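Local structure of beta-catenin homolog sys-1 (Caenorhabditis elegans, 3C2G) at residues Q44-N56 / I93-F105. The protein acts as a beta-catenin-like transcription coregulator in the Wnt asymmetry pathway, binding the TCF factor POP-1 directly to activate or repress target genes. Residues are numbered along the deposited sequence; the frame is centred on the assembly and turned at random.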
# COMPACT_ATOMS: atom_id res chain seq x y z
N GLN A 44 -5.61 -22.56 42.21
CA GLN A 44 -6.12 -22.03 40.94
C GLN A 44 -7.45 -21.26 41.05
O GLN A 44 -7.62 -20.21 40.42
CB GLN A 44 -6.23 -23.15 39.88
CG GLN A 44 -6.63 -22.65 38.49
CD GLN A 44 -6.85 -23.77 37.47
OE1 GLN A 44 -6.44 -23.65 36.30
NE2 GLN A 44 -7.51 -24.85 37.89
N ALA A 45 -8.38 -21.78 41.84
CA ALA A 45 -9.69 -21.14 42.01
C ALA A 45 -9.66 -19.80 42.78
O ALA A 45 -10.59 -19.01 42.68
CB ALA A 45 -10.68 -22.11 42.64
N ASN A 46 -8.59 -19.56 43.54
CA ASN A 46 -8.42 -18.30 44.28
C ASN A 46 -7.67 -17.22 43.52
O ASN A 46 -7.61 -16.07 43.98
CB ASN A 46 -7.72 -18.54 45.63
CG ASN A 46 -8.58 -19.29 46.62
OD1 ASN A 46 -9.80 -19.41 46.47
ND2 ASN A 46 -7.94 -19.82 47.65
N MSE A 47 -7.10 -17.59 42.38
CA MSE A 47 -6.27 -16.70 41.56
C MSE A 47 -6.91 -15.37 41.17
O MSE A 47 -6.26 -14.33 41.32
CB MSE A 47 -5.75 -17.42 40.31
CG MSE A 47 -4.56 -18.33 40.56
SE MSE A 47 -2.98 -17.33 41.15
CE MSE A 47 -2.50 -16.50 39.45
N PRO A 48 -8.17 -15.38 40.67
CA PRO A 48 -8.83 -14.12 40.35
C PRO A 48 -8.73 -13.02 41.42
O PRO A 48 -8.34 -11.89 41.09
CB PRO A 48 -10.29 -14.54 40.12
CG PRO A 48 -10.19 -15.92 39.60
CD PRO A 48 -9.02 -16.54 40.34
N ASN A 49 -9.04 -13.33 42.68
CA ASN A 49 -8.93 -12.29 43.70
C ASN A 49 -7.53 -12.08 44.25
O ASN A 49 -7.22 -11.01 44.75
CB ASN A 49 -10.03 -12.36 44.78
CG ASN A 49 -9.78 -13.43 45.81
OD1 ASN A 49 -10.04 -14.61 45.57
ND2 ASN A 49 -9.28 -13.03 46.97
N CYS A 50 -6.68 -13.09 44.12
CA CYS A 50 -5.25 -12.94 44.41
C CYS A 50 -4.64 -11.86 43.51
O CYS A 50 -3.98 -10.94 43.98
CB CYS A 50 -4.53 -14.28 44.23
SG CYS A 50 -2.72 -14.22 44.39
N VAL A 51 -4.92 -11.96 42.21
CA VAL A 51 -4.51 -10.95 41.24
C VAL A 51 -5.16 -9.59 41.51
O VAL A 51 -4.49 -8.57 41.51
CB VAL A 51 -4.78 -11.43 39.78
CG1 VAL A 51 -4.57 -10.31 38.76
CG2 VAL A 51 -3.89 -12.62 39.45
N GLN A 52 -6.47 -9.57 41.76
CA GLN A 52 -7.16 -8.32 42.08
C GLN A 52 -6.56 -7.57 43.28
O GLN A 52 -6.42 -6.34 43.24
CB GLN A 52 -8.66 -8.55 42.30
CG GLN A 52 -9.51 -7.29 42.09
CD GLN A 52 -9.28 -6.64 40.71
OE1 GLN A 52 -9.49 -7.27 39.66
NE2 GLN A 52 -8.85 -5.38 40.72
N GLN A 53 -6.22 -8.33 44.33
CA GLN A 53 -5.57 -7.79 45.53
C GLN A 53 -4.26 -7.08 45.17
O GLN A 53 -4.04 -5.95 45.61
CB GLN A 53 -5.27 -8.89 46.55
CG GLN A 53 -6.46 -9.41 47.33
CD GLN A 53 -6.08 -10.46 48.37
OE1 GLN A 53 -5.48 -11.50 48.05
NE2 GLN A 53 -6.43 -10.20 49.63
N ILE A 54 -3.41 -7.76 44.40
CA ILE A 54 -2.14 -7.17 43.95
C ILE A 54 -2.38 -5.95 43.07
O ILE A 54 -1.73 -4.91 43.25
CB ILE A 54 -1.27 -8.18 43.17
CG1 ILE A 54 -1.17 -9.52 43.91
CG2 ILE A 54 0.10 -7.57 42.85
CD1 ILE A 54 0.07 -9.70 44.73
N LEU A 55 -3.30 -6.07 42.11
CA LEU A 55 -3.58 -4.97 41.20
C LEU A 55 -4.04 -3.76 42.00
O LEU A 55 -3.63 -2.63 41.73
CB LEU A 55 -4.63 -5.35 40.15
CG LEU A 55 -4.24 -6.35 39.05
CD1 LEU A 55 -5.44 -6.66 38.14
CD2 LEU A 55 -3.05 -5.85 38.24
N ASN A 56 -4.87 -4.02 43.01
CA ASN A 56 -5.40 -2.94 43.82
C ASN A 56 -4.32 -2.25 44.64
O ASN A 56 -4.42 -1.06 44.91
CB ASN A 56 -6.56 -3.42 44.70
CG ASN A 56 -7.87 -3.52 43.93
OD1 ASN A 56 -7.98 -3.07 42.78
ND2 ASN A 56 -8.88 -4.10 44.57
N ILE A 93 1.03 -18.08 33.67
CA ILE A 93 0.07 -18.41 34.72
C ILE A 93 -0.94 -17.28 35.00
O ILE A 93 -2.03 -17.53 35.53
CB ILE A 93 0.80 -18.84 36.02
CG1 ILE A 93 -0.12 -19.69 36.91
CG2 ILE A 93 1.39 -17.62 36.76
CD1 ILE A 93 0.61 -20.49 37.98
N ILE A 94 -0.58 -16.06 34.63
CA ILE A 94 -1.46 -14.92 34.81
C ILE A 94 -2.31 -14.65 33.56
O ILE A 94 -3.29 -13.91 33.63
CB ILE A 94 -0.66 -13.65 35.22
CG1 ILE A 94 0.13 -13.89 36.51
CG2 ILE A 94 -1.56 -12.44 35.38
CD1 ILE A 94 -0.70 -14.05 37.78
N SER A 95 -1.97 -15.28 32.44
CA SER A 95 -2.65 -14.94 31.17
C SER A 95 -4.18 -15.09 31.15
O SER A 95 -4.85 -14.25 30.55
CB SER A 95 -1.99 -15.61 29.95
OG SER A 95 -2.34 -16.97 29.87
N PRO A 96 -4.75 -16.11 31.84
CA PRO A 96 -6.22 -16.20 31.85
C PRO A 96 -6.90 -15.08 32.65
O PRO A 96 -8.13 -14.96 32.60
CB PRO A 96 -6.50 -17.56 32.53
CG PRO A 96 -5.19 -18.25 32.64
CD PRO A 96 -4.14 -17.19 32.64
N TYR A 97 -6.11 -14.29 33.38
CA TYR A 97 -6.65 -13.23 34.24
C TYR A 97 -6.34 -11.83 33.70
O TYR A 97 -6.60 -10.82 34.37
CB TYR A 97 -6.14 -13.41 35.67
CG TYR A 97 -6.27 -14.84 36.17
CD1 TYR A 97 -7.50 -15.33 36.60
CD2 TYR A 97 -5.18 -15.70 36.18
CE1 TYR A 97 -7.64 -16.64 37.03
CE2 TYR A 97 -5.30 -17.01 36.61
CZ TYR A 97 -6.54 -17.48 37.03
OH TYR A 97 -6.68 -18.78 37.47
N ILE A 98 -5.84 -11.78 32.47
CA ILE A 98 -5.36 -10.54 31.85
C ILE A 98 -6.43 -9.47 31.65
O ILE A 98 -6.12 -8.28 31.61
CB ILE A 98 -4.57 -10.83 30.54
CG1 ILE A 98 -3.67 -9.64 30.16
CG2 ILE A 98 -5.49 -11.28 29.40
CD1 ILE A 98 -2.34 -9.62 30.88
N HIS A 99 -7.69 -9.89 31.57
CA HIS A 99 -8.80 -8.94 31.50
C HIS A 99 -8.90 -8.05 32.73
O HIS A 99 -9.38 -6.92 32.66
CB HIS A 99 -10.14 -9.64 31.22
CG HIS A 99 -10.47 -10.72 32.19
ND1 HIS A 99 -11.42 -10.58 33.17
CD2 HIS A 99 -9.96 -11.97 32.34
CE1 HIS A 99 -11.48 -11.69 33.88
NE2 HIS A 99 -10.60 -12.54 33.40
N GLN A 100 -8.41 -8.56 33.87
CA GLN A 100 -8.37 -7.76 35.10
C GLN A 100 -7.35 -6.65 34.98
O GLN A 100 -7.60 -5.52 35.45
CB GLN A 100 -8.08 -8.63 36.33
CG GLN A 100 -9.22 -9.59 36.71
CD GLN A 100 -8.90 -10.43 37.93
OE1 GLN A 100 -9.00 -11.66 37.88
NE2 GLN A 100 -8.52 -9.78 39.02
N VAL A 101 -6.21 -6.95 34.36
CA VAL A 101 -5.21 -5.93 34.02
C VAL A 101 -5.83 -4.84 33.14
O VAL A 101 -5.74 -3.66 33.45
CB VAL A 101 -3.96 -6.54 33.33
CG1 VAL A 101 -2.97 -5.45 32.92
CG2 VAL A 101 -3.27 -7.53 34.26
N VAL A 102 -6.50 -5.25 32.06
CA VAL A 102 -7.15 -4.31 31.15
C VAL A 102 -8.21 -3.47 31.86
O VAL A 102 -8.32 -2.26 31.61
CB VAL A 102 -7.78 -5.05 29.94
CG1 VAL A 102 -8.54 -4.08 29.02
CG2 VAL A 102 -6.72 -5.82 29.15
N GLN A 103 -8.98 -4.10 32.76
CA GLN A 103 -10.06 -3.40 33.47
C GLN A 103 -9.56 -2.28 34.37
O GLN A 103 -10.30 -1.34 34.65
CB GLN A 103 -10.92 -4.37 34.28
CG GLN A 103 -11.90 -5.21 33.44
CD GLN A 103 -12.50 -6.40 34.22
OE1 GLN A 103 -12.12 -6.66 35.37
NE2 GLN A 103 -13.42 -7.12 33.58
N MSE A 104 -8.30 -2.38 34.81
CA MSE A 104 -7.67 -1.33 35.62
C MSE A 104 -7.57 -0.02 34.87
O MSE A 104 -7.53 1.05 35.47
CB MSE A 104 -6.27 -1.75 36.08
CG MSE A 104 -6.25 -2.90 37.09
SE MSE A 104 -7.34 -2.58 38.71
CE MSE A 104 -6.33 -1.08 39.44
N PHE A 105 -7.51 -0.10 33.54
CA PHE A 105 -7.36 1.08 32.71
C PHE A 105 -8.66 1.83 32.51
O PHE A 105 -8.65 3.00 32.11
CB PHE A 105 -6.76 0.70 31.37
CG PHE A 105 -5.28 0.51 31.42
CD1 PHE A 105 -4.43 1.59 31.19
CD2 PHE A 105 -4.73 -0.74 31.69
CE1 PHE A 105 -3.05 1.42 31.23
CE2 PHE A 105 -3.36 -0.92 31.73
CZ PHE A 105 -2.52 0.16 31.50
O HOH W 1 -9.86 -5.48 37.22
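The Tyr97 ring overlaps Met47 and Pro48 in the N-terminal part of segment 44-56, where Met47 CB lies 3.4 Å from Tyr97 CZ and Pro48 CD 3.6 Å from Tyr97 CE1. Both approach the ring obliquely, and within its own segment Pro96 CB sits over the centre of one face. The selenomethionine side chain of Met47 brings CE within 3.5 Å of Ile94 CD1. Val51 CG2 meets the same methyl, and Phe39 touches both Met47 and Ile94, which extends this apolar patch.

One turn further on, Gln100 enters as a knob among Pro48, Val51, Gln52 and Leu55. Its chain runs straight beyond CG, carrying the amide to the facing helix. There NE2 donates to Pro48 O at 3.0 Å, the acceptor lying in the amide plane, and to Gln52 OE1 at 2.8 Å, a more bent bond (N-H...O 137°). Pro48 O also accepts the helical bond from Gln52 N, on the opposite face of its carbonyl plane. Gln52 reaches Gln100 through a kink at chi2 (54°), and its own NE2 donates to Asn56 OD1, so both ends of its amide are engaged. A leucine in place of Gln100 would probably leave Pro48 O and Gln52 OE1 without their cross-helix donor, the Gln52 amide then being held less firmly, by Asn56 and a water.

Beyond this polar centre, Leu55 CD1 packs 4.0 Å from Met104 CG, while Phe88 of helix 71-90 touches Val51 and Leu55. Helices 47-56 and 98-103 run nearly alongside, their axes 10.2 Å apart and crossing at -29°, with helix 71-90 between them in sequence; such side-by-side packing of two helices separated in the chain by a third is characteristic of the armadillo-type alpha-solenoid, here near its N-terminal end.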